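Long-range contact in DNA-binding protein HU (Anabaena sp., PDB 1P51), which binds and wraps DNA as a histone-like homodimer, stabilising it against denaturation, and is essential for heterocyst differentiation: residues E[52-57]-E[73-78]. Sequence-based numbering, arbitrary orientation.
With nucleotides of chain A.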
loop_
_atom_site.group_PDB
_atom_site.type_symbol
_atom_site.label_atom_id
_atom_site.label_comp_id
_atom_site.label_asym_id
_atom_site.label_seq_id
_atom_site.Cartn_x
_atom_site.Cartn_y
_atom_site.Cartn_z
ATOM N N SER E 52 7.711 -0.994 8.155
ATOM C CA SER E 52 7.809 0.141 9.058
ATOM C C SER E 52 9.101 0.906 8.787
ATOM O O SER E 52 10.106 0.325 8.368
ATOM C CB SER E 52 7.768 -0.328 10.511
ATOM O OG SER E 52 6.456 -0.706 10.891
ATOM N N ARG E 53 9.057 2.215 9.015
ATOM C CA ARG E 53 10.235 3.064 8.894
ATOM C C ARG E 53 10.299 4.016 10.080
ATOM O O ARG E 53 9.292 4.633 10.449
ATOM C CB ARG E 53 10.216 3.843 7.576
ATOM C CG ARG E 53 10.810 3.077 6.400
ATOM C CD ARG E 53 10.542 3.710 5.041
ATOM N NE ARG E 53 10.490 2.715 3.969
ATOM C CZ ARG E 53 10.049 2.951 2.734
ATOM N NH1 ARG E 53 9.606 4.156 2.392
ATOM N NH2 ARG E 53 10.046 1.973 1.838
ATOM N N GLU E 54 11.481 4.118 10.682
ATOM C CA GLU E 54 11.684 4.988 11.835
ATOM C C GLU E 54 12.094 6.384 11.379
ATOM O O GLU E 54 12.997 6.534 10.554
ATOM C CB GLU E 54 12.730 4.398 12.789
ATOM C CG GLU E 54 12.264 3.161 13.552
ATOM C CD GLU E 54 12.323 3.334 15.062
ATOM O OE1 GLU E 54 13.434 3.549 15.600
ATOM O OE2 GLU E 54 11.258 3.253 15.716
ATOM N N ARG E 55 11.406 7.396 11.904
ATOM C CA ARG E 55 11.744 8.792 11.638
ATOM C C ARG E 55 12.391 9.393 12.874
ATOM O O ARG E 55 11.879 9.234 13.977
ATOM C CB ARG E 55 10.499 9.603 11.268
ATOM C CG ARG E 55 9.628 8.986 10.190
ATOM C CD ARG E 55 9.202 9.960 9.102
ATOM N NE ARG E 55 8.665 9.268 7.930
ATOM C CZ ARG E 55 9.405 8.698 6.985
ATOM N NH1 ARG E 55 10.732 8.727 7.057
ATOM N NH2 ARG E 55 8.820 8.094 5.960
ATOM N N LYS E 56 13.520 10.073 12.691
ATOM C CA LYS E 56 14.199 10.735 13.805
ATOM C C LYS E 56 13.500 12.049 14.151
ATOM O O LYS E 56 12.744 12.594 13.344
ATOM C CB LYS E 56 15.686 10.978 13.498
ATOM C CG LYS E 56 16.350 9.934 12.596
ATOM C CD LYS E 56 16.829 8.715 13.374
ATOM C CE LYS E 56 16.025 7.471 13.005
ATOM N NZ LYS E 56 15.319 6.886 14.190
ATOM N N ALA E 57 13.751 12.541 15.362
ATOM C CA ALA E 57 13.210 13.818 15.816
ATOM C C ALA E 57 13.638 14.960 14.899
ATOM O O ALA E 57 14.767 14.977 14.394
ATOM C CB ALA E 57 13.643 14.097 17.249
ATOM N N ALA E 73 10.591 11.611 17.600
ATOM C CA ALA E 73 10.826 10.462 16.731
ATOM C C ALA E 73 9.607 9.547 16.720
ATOM O O ALA E 73 8.874 9.466 17.713
ATOM C CB ALA E 73 12.056 9.699 17.181
ATOM N N THR E 74 9.389 8.871 15.593
ATOM C CA THR E 74 8.233 7.993 15.436
ATOM C C THR E 74 8.493 6.861 14.442
ATOM O O THR E 74 9.545 6.816 13.802
ATOM C CB THR E 74 6.975 8.821 15.038
ATOM O OG1 THR E 74 5.819 7.972 15.022
ATOM C CG2 THR E 74 7.084 9.340 13.596
ATOM N N ARG E 75 7.531 5.944 14.341
ATOM C CA ARG E 75 7.540 4.889 13.334
ATOM C C ARG E 75 6.277 4.992 12.480
ATOM O O ARG E 75 5.186 5.210 13.004
ATOM C CB ARG E 75 7.623 3.515 14.003
ATOM C CG ARG E 75 8.064 2.390 13.073
ATOM C CD ARG E 75 8.569 1.150 13.790
ATOM N NE ARG E 75 7.482 0.434 14.449
ATOM C CZ ARG E 75 7.248 -0.869 14.333
ATOM N NH1 ARG E 75 8.028 -1.638 13.579
ATOM N NH2 ARG E 75 6.226 -1.406 14.982
ATOM N N VAL E 76 6.430 4.842 11.165
ATOM C CA VAL E 76 5.312 5.007 10.230
ATOM C C VAL E 76 5.198 3.848 9.224
ATOM O O VAL E 76 6.209 3.235 8.864
ATOM C CB VAL E 76 5.392 6.365 9.460
ATOM C CG1 VAL E 76 5.273 7.550 10.413
ATOM C CG2 VAL E 76 6.669 6.464 8.610
ATOM N N PRO E 77 3.975 3.542 8.783
ATOM C CA PRO E 77 3.764 2.577 7.698
ATOM C C PRO E 77 4.257 3.131 6.360
ATOM O O PRO E 77 4.002 4.292 6.033
ATOM C CB PRO E 77 2.239 2.404 7.670
ATOM C CG PRO E 77 1.770 2.939 8.970
ATOM C CD PRO E 77 2.696 4.066 9.292
ATOM N N ALA E 78 4.966 2.299 5.606
ATOM C CA ALA E 78 5.502 2.697 4.314
ATOM C C ALA E 78 5.163 1.658 3.259
ATOM O O ALA E 78 4.829 0.520 3.586
ATOM C CB ALA E 78 6.999 2.899 4.403
ATOM P P DT A 10 14.421 11.829 8.434
ATOM O OP1 DT A 10 13.312 11.041 9.018
ATOM O OP2 DT A 10 15.750 11.795 9.093
ATOM O "O5'" DT A 10 14.594 11.355 6.912
ATOM C "C5'" DT A 10 14.000 12.071 5.834
ATOM C "C4'" DT A 10 12.747 11.385 5.323
ATOM O "O4'" DT A 10 11.955 12.325 4.549
ATOM C "C3'" DT A 10 13.021 10.210 4.400
ATOM O "O3'" DT A 10 12.047 9.194 4.606
ATOM C "C2'" DT A 10 12.928 10.815 3.001
ATOM C "C1'" DT A 10 11.951 11.972 3.178
ATOM N N1 DT A 10 12.280 13.189 2.360
ATOM C C2 DT A 10 11.399 13.606 1.377
ATOM O O2 DT A 10 10.351 13.041 1.116
ATOM N N3 DT A 10 11.797 14.732 0.696
ATOM C C4 DT A 10 12.954 15.467 0.887
ATOM O O4 DT A 10 13.206 16.462 0.216
ATOM C C5 DT A 10 13.832 14.981 1.929
ATOM C C7 DT A 10 15.120 15.687 2.242
ATOM C C6 DT A 10 13.456 13.882 2.605
ATOM P P DT A 11 12.383 7.676 4.228
ATOM O OP1 DT A 11 11.399 6.820 4.923
ATOM O OP2 DT A 11 13.833 7.453 4.441
ATOM O "O5'" DT A 11 12.094 7.611 2.658
ATOM C "C5'" DT A 11 10.786 7.802 2.128
ATOM C "C4'" DT A 11 10.854 8.010 0.626
ATOM O "O4'" DT A 11 11.301 9.363 0.362
ATOM C "C3'" DT A 11 11.845 7.102 -0.102
ATOM O "O3'" DT A 11 11.172 6.019 -0.753
ATOM C "C2'" DT A 11 12.559 8.023 -1.094
ATOM C "C1'" DT A 11 11.895 9.386 -0.918
ATOM N N1 DT A 11 12.839 10.555 -1.029
ATOM C C2 DT A 11 12.637 11.520 -2.004
ATOM O O2 DT A 11 11.719 11.503 -2.807
ATOM N N3 DT A 11 13.566 12.535 -2.008
ATOM C C4 DT A 11 14.654 12.683 -1.162
ATOM O O4 DT A 11 15.423 13.635 -1.257
ATOM C C5 DT A 11 14.811 11.643 -0.169
ATOM C C7 DT A 11 15.948 11.676 0.811
ATOM C C6 DT A 11 13.912 10.646 -0.158
#
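The phosphate oxygen OP1 of DT11 of chain A accepts two hydrogen bonds from Arg55, from NH1 at 2.9 Å and from NH2 at 3.1 Å, with the phosphorus in the plane of the guanidinium at its edge. NH1 also makes a weak hydrogen bond to O3' of DT10 of chain A. The chain of Arg55 bends at chi2 (-133°) and crosses Val76 at about a right angle; Val76 CG2 lies 3.5 Å from NE, and the outer nitrogens go on to the phosphate. Further along the same face, Arg53 lays one side of its guanidinium over Ala78 CB and sends CD to 3.2 Å from OP1 of DT11 of chain A; its NE is salt-bridged to Glu51. Two antiparallel hydrogen-bonded pairs, Arg53 with Val76 and Arg55 with Thr74, fix this row, the shortest link being Arg55 N to Thr74 O at 2.7 Å. On the other face, Arg75 bends at chi3 (71°) and packs its guanidinium against Ser52 OG, which is hydrogen-bonded to Val36 O, while Arg75 NH2 is hydrogen-bonded to Ser37 O. An alanine in place of Arg75 would probably strip the packing from beside Ser52 and leave Ser37 O without this donor. The contact lies in the DNA-binding beta arm, strands 48-61 and 68-81, between DNA on the Arg55 face and, on the Arg75 face, the end of helix 18-37 and Val89 of the second subunit, on which Ser52 packs.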